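Chloride intracellular channel exc-4 (Caenorhabditis elegans, PDB 2YV9) may insert into membranes to form chloride ion channels and is required to regulate lumen size as the excretory canal grows. Local coordinates at residues Ala36-Ala49 / Met188-His201. Numbering follows the deposited sequence.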
ATOM      1  N   ALA A  36       9.906  -9.934   6.587  1.00 20.86           N
ATOM      2  CA  ALA A  36       9.203 -10.851   5.688  1.00 23.59           C
ATOM      3  C   ALA A  36       7.933 -10.287   5.088  1.00 21.55           C
ATOM      4  O   ALA A  36       7.053 -11.054   4.673  1.00 27.30           O
ATOM      5  CB  ALA A  36       8.937 -12.129   6.363  1.00 23.94           C
ATOM      6  N   ASP A  37       7.885  -8.973   4.949  1.00 22.25           N
ATOM      7  CA  ASP A  37       6.743  -8.322   4.367  1.00 20.41           C
ATOM      8  C   ASP A  37       6.719  -8.691   2.887  1.00 19.77           C
ATOM      9  O   ASP A  37       7.731  -8.476   2.173  1.00 23.17           O
ATOM     10  CB  ASP A  37       6.788  -6.818   4.588  1.00 23.24           C
ATOM     11  CG  ASP A  37       5.587  -6.112   4.002  1.00 29.11           C
ATOM     12  OD1 ASP A  37       4.717  -5.691   4.804  1.00 26.85           O
ATOM     13  OD2 ASP A  37       5.496  -5.947   2.750  1.00 23.62           O
ATOM     14  N   LEU A  38       5.577  -9.244   2.422  1.00 20.19           N
ATOM     15  CA  LEU A  38       5.559  -9.693   1.006  1.00 22.83           C
ATOM     16  C   LEU A  38       5.570  -8.571  -0.027  1.00 24.62           C
ATOM     17  O   LEU A  38       6.131  -8.712  -1.145  1.00 24.04           O
ATOM     18  CB  LEU A  38       4.358 -10.571   0.792  1.00 20.79           C
ATOM     19  CG  LEU A  38       4.414 -11.954   1.405  1.00 22.88           C
ATOM     20  CD1 LEU A  38       3.002 -12.604   1.399  1.00 22.32           C
ATOM     21  CD2 LEU A  38       5.403 -12.848   0.684  1.00 21.16           C
ATOM     22  N   PHE A  39       4.990  -7.438   0.317  1.00 20.76           N
ATOM     23  CA  PHE A  39       4.976  -6.271  -0.613  1.00 22.31           C
ATOM     24  C   PHE A  39       6.379  -5.679  -0.727  1.00 21.55           C
ATOM     25  O   PHE A  39       6.790  -5.262  -1.784  1.00 25.30           O
ATOM     26  CB  PHE A  39       3.914  -5.298  -0.172  1.00 23.45           C
ATOM     27  CG  PHE A  39       2.597  -5.946  -0.086  1.00 21.98           C
ATOM     28  CD1 PHE A  39       1.948  -6.341  -1.246  1.00 25.57           C
ATOM     29  CD2 PHE A  39       2.082  -6.349   1.115  1.00 25.70           C
ATOM     30  CE1 PHE A  39       0.710  -7.009  -1.179  1.00 32.47           C
ATOM     31  CE2 PHE A  39       0.869  -7.040   1.158  1.00 27.95           C
ATOM     32  CZ  PHE A  39       0.192  -7.345   0.015  1.00 28.90           C
ATOM     33  N   CYS A  40       7.127  -5.687   0.379  1.00 22.60           N
ATOM     34  CA  CYS A  40       8.520  -5.234   0.317  1.00 21.80           C
ATOM     35  C   CYS A  40       9.349  -6.138  -0.616  1.00 19.28           C
ATOM     36  O   CYS A  40      10.177  -5.673  -1.411  1.00 22.19           O
ATOM     37  CB  CYS A  40       9.140  -5.268   1.682  1.00 22.28           C
ATOM     38  SG  CYS A  40       8.485  -3.908   2.796  1.00 25.23           S
ATOM     39  N   GLN A  41       9.166  -7.440  -0.461  1.00 21.27           N
ATOM     40  CA  GLN A  41       9.934  -8.358  -1.343  1.00 20.96           C
ATOM     41  C   GLN A  41       9.511  -8.230  -2.822  1.00 21.01           C
ATOM     42  O   GLN A  41      10.332  -8.288  -3.721  1.00 21.89           O
ATOM     43  CB  GLN A  41       9.878  -9.801  -0.965  1.00 19.00           C
ATOM     44  CG  GLN A  41      11.028 -10.506  -1.636  1.00 19.39           C
ATOM     45  CD  GLN A  41      11.274 -11.985  -1.276  1.00 19.65           C
ATOM     46  OE1 GLN A  41      10.566 -12.609  -0.468  1.00 21.66           O
ATOM     47  NE2 GLN A  41      12.296 -12.567  -1.925  1.00 22.14           N
ATOM     48  N   GLU A  42       8.225  -8.070  -3.080  1.00 21.59           N
ATOM     49  CA  GLU A  42       7.732  -7.858  -4.452  1.00 19.41           C
ATOM     50  C   GLU A  42       8.489  -6.669  -5.095  1.00 21.68           C
ATOM     51  O   GLU A  42       9.057  -6.809  -6.171  1.00 22.89           O
ATOM     52  CB  GLU A  42       6.245  -7.538  -4.412  1.00 23.48           C
ATOM     53  CG  GLU A  42       5.609  -7.221  -5.758  1.00 20.98           C
ATOM     54  CD  GLU A  42       4.103  -7.038  -5.715  1.00 26.24           C
ATOM     55  OE1 GLU A  42       3.500  -7.035  -4.611  1.00 24.28           O
ATOM     56  OE2 GLU A  42       3.520  -6.840  -6.802  1.00 21.86           O
ATOM     57  N   PHE A  43       8.462  -5.488  -4.478  1.00 23.07           N
ATOM     58  CA  PHE A  43       9.091  -4.333  -5.093  1.00 21.55           C
ATOM     59  C   PHE A  43      10.602  -4.427  -5.118  1.00 22.31           C
ATOM     60  O   PHE A  43      11.254  -3.935  -6.069  1.00 25.99           O
ATOM     61  CB  PHE A  43       8.628  -3.010  -4.502  1.00 24.68           C
ATOM     62  CG  PHE A  43       7.180  -2.784  -4.693  1.00 20.19           C
ATOM     63  CD1 PHE A  43       6.624  -2.860  -5.955  1.00 21.41           C
ATOM     64  CD2 PHE A  43       6.343  -2.544  -3.632  1.00 22.72           C
ATOM     65  CE1 PHE A  43       5.274  -2.686  -6.138  1.00 23.94           C
ATOM     66  CE2 PHE A  43       4.989  -2.352  -3.836  1.00 20.59           C
ATOM     67  CZ  PHE A  43       4.456  -2.436  -5.057  1.00 23.52           C
ATOM     68  N   TRP A  44      11.182  -5.050  -4.100  1.00 20.84           N
ATOM     69  CA  TRP A  44      12.639  -5.231  -4.097  1.00 23.62           C
ATOM     70  C   TRP A  44      13.011  -6.106  -5.279  1.00 20.95           C
ATOM     71  O   TRP A  44      13.929  -5.740  -6.055  1.00 23.32           O
ATOM     72  CB  TRP A  44      13.109  -5.813  -2.783  1.00 22.89           C
ATOM     73  CG  TRP A  44      14.612  -5.852  -2.537  1.00 24.25           C
ATOM     74  CD1 TRP A  44      15.649  -5.684  -3.433  1.00 23.26           C
ATOM     75  CD2 TRP A  44      15.207  -6.141  -1.278  1.00 21.76           C
ATOM     76  NE1 TRP A  44      16.863  -5.805  -2.759  1.00 23.78           N
ATOM     77  CE2 TRP A  44      16.603  -6.073  -1.431  1.00 23.38           C
ATOM     78  CE3 TRP A  44      14.675  -6.384   0.003  1.00 21.20           C
ATOM     79  CZ2 TRP A  44      17.472  -6.335  -0.383  1.00 22.19           C
ATOM     80  CZ3 TRP A  44      15.538  -6.596   1.057  1.00 24.35           C
ATOM     81  CH2 TRP A  44      16.931  -6.586   0.858  1.00 27.15           C
ATOM     82  N   MET A  45      12.263  -7.203  -5.505  1.00 19.39           N
ATOM     83  CA  MET A  45      12.586  -7.997  -6.694  1.00 22.44           C
ATOM     84  C   MET A  45      12.505  -7.187  -7.990  1.00 24.27           C
ATOM     85  O   MET A  45      13.381  -7.288  -8.890  1.00 23.18           O
ATOM     86  CB  MET A  45      11.653  -9.199  -6.817  1.00 23.37           C
ATOM     87  CG  MET A  45      11.877 -10.243  -5.734  1.00 22.73           C
ATOM     88  SD  MET A  45      10.940 -11.758  -5.776  1.00 21.10           S
ATOM     89  CE  MET A  45      11.358 -12.364  -7.388  1.00 17.71           C
ATOM     90  N   GLU A  46      11.478  -6.367  -8.112  1.00 22.51           N
ATOM     91  CA  GLU A  46      11.344  -5.521  -9.310  1.00 24.03           C
ATOM     92  C   GLU A  46      12.522  -4.524  -9.425  1.00 28.92           C
ATOM     93  O   GLU A  46      13.128  -4.326 -10.506  1.00 25.49           O
ATOM     94  CB  GLU A  46      10.001  -4.825  -9.285  1.00 29.75           C
ATOM     95  CG  GLU A  46       8.808  -5.785  -9.463  1.00 25.13           C
ATOM     96  CD  GLU A  46       7.454  -5.130  -9.275  1.00 24.50           C
ATOM     97  OE1 GLU A  46       7.404  -3.894  -9.045  1.00 23.65           O
ATOM     98  OE2 GLU A  46       6.460  -5.853  -9.379  1.00 26.87           O
ATOM     99  N   LEU A  47      12.817  -3.832  -8.341  1.00 21.11           N
ATOM    100  CA  LEU A  47      13.992  -2.944  -8.338  1.00 22.96           C
ATOM    101  C   LEU A  47      15.293  -3.672  -8.695  1.00 24.65           C
ATOM    102  O   LEU A  47      16.126  -3.109  -9.425  1.00 25.71           O
ATOM    103  CB  LEU A  47      14.126  -2.226  -7.005  1.00 21.41           C
ATOM    104  CG  LEU A  47      13.001  -1.177  -6.863  1.00 22.15           C
ATOM    105  CD1 LEU A  47      12.973  -0.614  -5.405  1.00 24.48           C
ATOM    106  CD2 LEU A  47      13.089  -0.028  -7.793  1.00 23.26           C
ATOM    107  N   TYR A  48      15.465  -4.890  -8.216  1.00 22.12           N
ATOM    108  CA  TYR A  48      16.672  -5.676  -8.512  1.00 26.85           C
ATOM    109  C   TYR A  48      16.749  -5.961 -10.011  1.00 27.37           C
ATOM    110  O   TYR A  48      17.821  -5.878 -10.615  1.00 27.73           O
ATOM    111  CB  TYR A  48      16.745  -7.000  -7.718  1.00 26.54           C
ATOM    112  CG  TYR A  48      18.158  -7.518  -7.650  1.00 29.01           C
ATOM    113  CD1 TYR A  48      18.968  -7.261  -6.539  1.00 27.24           C
ATOM    114  CD2 TYR A  48      18.700  -8.236  -8.700  1.00 28.30           C
ATOM    115  CE1 TYR A  48      20.271  -7.696  -6.500  1.00 37.17           C
ATOM    116  CE2 TYR A  48      20.010  -8.685  -8.663  1.00 27.84           C
ATOM    117  CZ  TYR A  48      20.795  -8.415  -7.569  1.00 34.40           C
ATOM    118  OH  TYR A  48      22.117  -8.886  -7.522  1.00 34.96           O
ATOM    119  N   ALA A  49      15.610  -6.284 -10.621  1.00 24.70           N
ATOM    120  CA  ALA A  49      15.579  -6.507 -12.079  1.00 26.46           C
ATOM    121  C   ALA A  49      16.175  -5.303 -12.815  1.00 33.33           C
ATOM    122  O   ALA A  49      16.981  -5.450 -13.744  1.00 28.64           O
ATOM    123  CB  ALA A  49      14.148  -6.770 -12.599  1.00 30.34           C
ATOM    124  N   MET A 188      11.354 -12.757 -15.906  1.00 22.30           N
ATOM    125  CA  MET A 188      10.698 -12.504 -14.609  1.00 20.41           C
ATOM    126  C   MET A 188       9.716 -11.359 -14.765  1.00 23.66           C
ATOM    127  O   MET A 188      10.048 -10.351 -15.368  1.00 27.80           O
ATOM    128  CB  MET A 188      11.741 -12.129 -13.558  1.00 22.57           C
ATOM    129  CG  MET A 188      11.169 -12.087 -12.132  1.00 25.10           C
ATOM    130  SD  MET A 188      12.370 -11.546 -10.893  1.00 26.30           S
ATOM    131  CE  MET A 188      12.417  -9.798 -11.226  1.00 27.51           C
ATOM    132  N   THR A 189       8.501 -11.503 -14.206  1.00 20.79           N
ATOM    133  CA  THR A 189       7.507 -10.465 -14.246  1.00 19.69           C
ATOM    134  C   THR A 189       7.031 -10.159 -12.824  1.00 20.08           C
ATOM    135  O   THR A 189       7.409 -10.845 -11.883  1.00 24.31           O
ATOM    136  CB  THR A 189       6.271 -10.857 -15.105  1.00 23.12           C
ATOM    137  OG1 THR A 189       5.565 -11.983 -14.534  1.00 23.59           O
ATOM    138  CG2 THR A 189       6.683 -11.156 -16.572  1.00 25.10           C
ATOM    139  N   GLU A 190       6.139  -9.169 -12.703  1.00 19.91           N
ATOM    140  CA  GLU A 190       5.573  -8.825 -11.396  1.00 19.98           C
ATOM    141  C   GLU A 190       4.878 -10.032 -10.733  1.00 24.53           C
ATOM    142  O   GLU A 190       4.934 -10.201  -9.501  1.00 22.97           O
ATOM    143  CB  GLU A 190       4.670  -7.598 -11.476  1.00 24.60           C
ATOM    144  CG  GLU A 190       3.154  -7.872 -11.737  1.00 26.05           C
ATOM    145  CD  GLU A 190       2.810  -7.997 -13.183  1.00 33.20           C
ATOM    146  OE1 GLU A 190       1.595  -7.829 -13.520  1.00 27.20           O
ATOM    147  OE2 GLU A 190       3.732  -8.272 -13.977  1.00 30.87           O
ATOM    148  N   TYR A 191       4.290 -10.928 -11.531  1.00 21.46           N
ATOM    149  CA  TYR A 191       3.643 -12.097 -10.971  1.00 24.06           C
ATOM    150  C   TYR A 191       4.621 -13.035 -10.263  1.00 21.86           C
ATOM    151  O   TYR A 191       4.277 -13.615  -9.246  1.00 22.74           O
ATOM    152  CB  TYR A 191       2.828 -12.809 -11.999  1.00 23.92           C
ATOM    153  CG  TYR A 191       1.718 -11.925 -12.531  1.00 22.52           C
ATOM    154  CD1 TYR A 191       0.739 -11.439 -11.706  1.00 27.77           C
ATOM    155  CD2 TYR A 191       1.640 -11.627 -13.897  1.00 24.96           C
ATOM    156  CE1 TYR A 191      -0.294 -10.658 -12.185  1.00 30.86           C
ATOM    157  CE2 TYR A 191       0.632 -10.800 -14.386  1.00 23.59           C
ATOM    158  CZ  TYR A 191      -0.367 -10.349 -13.526  1.00 27.96           C
ATOM    159  OH  TYR A 191      -1.426  -9.562 -13.949  1.00 33.00           O
ATOM    160  N   ASP A 192       5.849 -13.174 -10.778  1.00 19.73           N
ATOM    161  CA  ASP A 192       6.910 -13.904 -10.063  1.00 20.12           C
ATOM    162  C   ASP A 192       7.286 -13.209  -8.791  1.00 18.32           C
ATOM    163  O   ASP A 192       7.625 -13.868  -7.791  1.00 21.91           O
ATOM    164  CB  ASP A 192       8.112 -14.004 -10.934  1.00 19.61           C
ATOM    165  CG  ASP A 192       7.750 -14.684 -12.271  1.00 25.76           C
ATOM    166  OD1 ASP A 192       7.270 -15.837 -12.249  1.00 24.18           O
ATOM    167  OD2 ASP A 192       7.874 -14.022 -13.336  1.00 24.10           O
ATOM    168  N   CYS A 193       7.260 -11.883  -8.853  1.00 18.50           N
ATOM    169  CA  CYS A 193       7.644 -11.061  -7.712  1.00 17.58           C
ATOM    170  C   CYS A 193       6.610 -11.237  -6.571  1.00 20.13           C
ATOM    171  O   CYS A 193       6.929 -10.976  -5.396  1.00 23.11           O
ATOM    172  CB  CYS A 193       7.830  -9.655  -8.090  1.00 18.44           C
ATOM    173  SG  CYS A 193       9.222  -9.436  -9.257  1.00 22.28           S
ATOM    174  N   GLU A 194       5.407 -11.739  -6.906  1.00 21.74           N
ATOM    175  CA  GLU A 194       4.347 -12.037  -5.937  1.00 16.84           C
ATOM    176  C   GLU A 194       4.304 -13.525  -5.551  1.00 20.60           C
ATOM    177  O   GLU A 194       4.237 -13.890  -4.371  1.00 22.06           O
ATOM    178  CB  GLU A 194       3.007 -11.603  -6.496  1.00 20.68           C
ATOM    179  CG  GLU A 194       3.006 -10.090  -6.725  1.00 21.75           C
ATOM    180  CD  GLU A 194       1.913  -9.595  -7.652  1.00 26.92           C
ATOM    181  OE1 GLU A 194       1.086 -10.414  -8.115  1.00 24.30           O
ATOM    182  OE2 GLU A 194       1.864  -8.349  -7.851  1.00 26.89           O
ATOM    183  N   LEU A 195       4.342 -14.393  -6.542  1.00 18.29           N
ATOM    184  CA  LEU A 195       4.230 -15.856  -6.269  1.00 16.53           C
ATOM    185  C   LEU A 195       5.475 -16.449  -5.642  1.00 18.77           C
ATOM    186  O   LEU A 195       5.366 -17.314  -4.803  1.00 23.66           O
ATOM    187  CB  LEU A 195       3.971 -16.595  -7.606  1.00 17.68           C
ATOM    188  CG  LEU A 195       3.673 -18.080  -7.479  1.00 20.20           C
ATOM    189  CD1 LEU A 195       2.491 -18.313  -6.504  1.00 24.52           C
ATOM    190  CD2 LEU A 195       3.395 -18.681  -8.896  1.00 20.88           C
ATOM    191  N   MET A 196       6.684 -16.075  -6.085  1.00 19.25           N
ATOM    192  CA  MET A 196       7.842 -16.799  -5.582  1.00 22.45           C
ATOM    193  C   MET A 196       7.990 -16.524  -4.054  1.00 22.01           C
ATOM    194  O   MET A 196       8.131 -17.463  -3.275  1.00 21.78           O
ATOM    195  CB  MET A 196       9.111 -16.462  -6.364  1.00 22.49           C
ATOM    196  CG  MET A 196       9.086 -17.024  -7.776  1.00 19.95           C
ATOM    197  SD  MET A 196      10.568 -16.428  -8.692  1.00 23.59           S
ATOM    198  CE  MET A 196      10.651 -17.741  -9.961  1.00 23.04           C
ATOM    199  N   PRO A 197       7.882 -15.250  -3.649  1.00 18.48           N
ATOM    200  CA  PRO A 197       7.894 -15.080  -2.136  1.00 17.73           C
ATOM    201  C   PRO A 197       6.768 -15.833  -1.412  1.00 25.11           C
ATOM    202  O   PRO A 197       7.022 -16.467  -0.411  1.00 23.01           O
ATOM    203  CB  PRO A 197       7.769 -13.559  -1.982  1.00 21.31           C
ATOM    204  CG  PRO A 197       8.389 -12.998  -3.289  1.00 24.39           C
ATOM    205  CD  PRO A 197       7.890 -13.964  -4.357  1.00 22.37           C
ATOM    206  N   ARG A 198       5.559 -15.855  -1.976  1.00 22.06           N
ATOM    207  CA  ARG A 198       4.447 -16.589  -1.355  1.00 17.64           C
ATOM    208  C   ARG A 198       4.762 -18.099  -1.250  1.00 17.68           C
ATOM    209  O   ARG A 198       4.534 -18.758  -0.220  1.00 20.41           O
ATOM    210  CB  ARG A 198       3.132 -16.251  -2.007  1.00 20.82           C
ATOM    211  CG  ARG A 198       2.699 -14.801  -1.728  1.00 21.65           C
ATOM    212  CD  ARG A 198       1.465 -14.345  -2.549  1.00 24.05           C
ATOM    213  NE  ARG A 198       0.952 -13.042  -2.114  1.00 22.76           N
ATOM    214  CZ  ARG A 198       1.628 -11.903  -2.211  1.00 24.77           C
ATOM    215  NH1 ARG A 198       2.817 -11.884  -2.809  1.00 22.34           N
ATOM    216  NH2 ARG A 198       1.123 -10.779  -1.728  1.00 26.74           N
ATOM    217  N   LEU A 199       5.281 -18.667  -2.331  1.00 18.67           N
ATOM    218  CA  LEU A 199       5.653 -20.059  -2.305  1.00 22.81           C
ATOM    219  C   LEU A 199       6.698 -20.350  -1.246  1.00 19.93           C
ATOM    220  O   LEU A 199       6.586 -21.335  -0.538  1.00 22.20           O
ATOM    221  CB  LEU A 199       6.103 -20.521  -3.681  1.00 22.66           C
ATOM    222  CG  LEU A 199       5.049 -20.698  -4.744  1.00 18.88           C
ATOM    223  CD1 LEU A 199       5.696 -20.960  -6.157  1.00 23.05           C
ATOM    224  CD2 LEU A 199       4.072 -21.903  -4.438  1.00 21.03           C
ATOM    225  N   HIS A 200       7.717 -19.506  -1.168  1.00 22.32           N
ATOM    226  CA  HIS A 200       8.798 -19.727  -0.204  1.00 21.14           C
ATOM    227  C   HIS A 200       8.266 -19.588   1.214  1.00 22.00           C
ATOM    228  O   HIS A 200       8.584 -20.422   2.081  1.00 22.67           O
ATOM    229  CB  HIS A 200       9.885 -18.702  -0.395  1.00 22.39           C
ATOM    230  CG  HIS A 200      11.088 -18.974   0.440  1.00 20.79           C
ATOM    231  ND1 HIS A 200      11.823 -20.145   0.364  1.00 19.94           N
ATOM    232  CD2 HIS A 200      11.654 -18.239   1.426  1.00 24.60           C
ATOM    233  CE1 HIS A 200      12.796 -20.096   1.261  1.00 24.89           C
ATOM    234  NE2 HIS A 200      12.713 -18.958   1.916  1.00 24.17           N
ATOM    235  N   HIS A 201       7.417 -18.590   1.460  1.00 19.20           N
ATOM    236  CA  HIS A 201       6.736 -18.463   2.769  1.00 19.72           C
ATOM    237  C   HIS A 201       5.974 -19.771   3.098  1.00 24.25           C
ATOM    238  O   HIS A 201       6.043 -20.320   4.219  1.00 23.53           O
ATOM    239  CB  HIS A 201       5.743 -17.300   2.828  1.00 18.83           C
ATOM    240  CG  HIS A 201       6.376 -15.958   2.965  1.00 23.28           C
ATOM    241  ND1 HIS A 201       5.786 -14.932   3.677  1.00 22.12           N
ATOM    242  CD2 HIS A 201       7.577 -15.490   2.542  1.00 23.88           C
ATOM    243  CE1 HIS A 201       6.570 -13.867   3.615  1.00 23.03           C
ATOM    244  NE2 HIS A 201       7.674 -14.181   2.952  1.00 19.92           N
TER
HETATM  245  O   HOH W   1       5.735 -10.897  -2.830  1.00 22.31           O
HETATM  246  O   HOH W   2       3.351  -9.057  -2.697  1.00 23.74           O
HETATM  247  O   HOH W   3       9.329 -12.138   1.978  1.00 25.16           O
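L38 fills the angle between P197, R198 and H201: its CD2 sits over one face of the H201 imidazole, a CH-pi contact 3.5 Å from the ring centroid, while CD1 lies over the centre of the R198 guanidinium. At the ring's edge, in plane, A36 O lies 3.0 Å from H201 CE1; Y248 hydrogen-bonds ND1. The backbones come closest at E42 and C193, E42 CA standing 3.4 Å from C193 O in a CA-H...O contact and M45 CB packing tightly, 3.5 Å from C193 SG. M45, bent at chi3 (57°), turns its CE to M188 SD and lays its SD by P197 CG. The GST fold of CLIC proteins is joined here, helix 38-52 of the thioredoxin-like domain meeting helix 190-210 of the all-helical domain; their segments 38-49 and 190-201 cross at 133°, axes 8.3 Å apart. The flank of E42, E194 and R198 is looser, polar and holds two waters. One links L38 O to C193 O and reaches R198 NH1 weakly; the second joins NH1 to E42 OE1. NH1 itself donates to E194 O (2.9 Å). An alanine replacing R198 would probably cost the waters this NH1 and L38 CD1 its guanidinium plane. E42 OE2 and E194 OE2 approach to 2.5 Å, so one acid probably carries a proton; R95 of the second subunit salt-bridges E42.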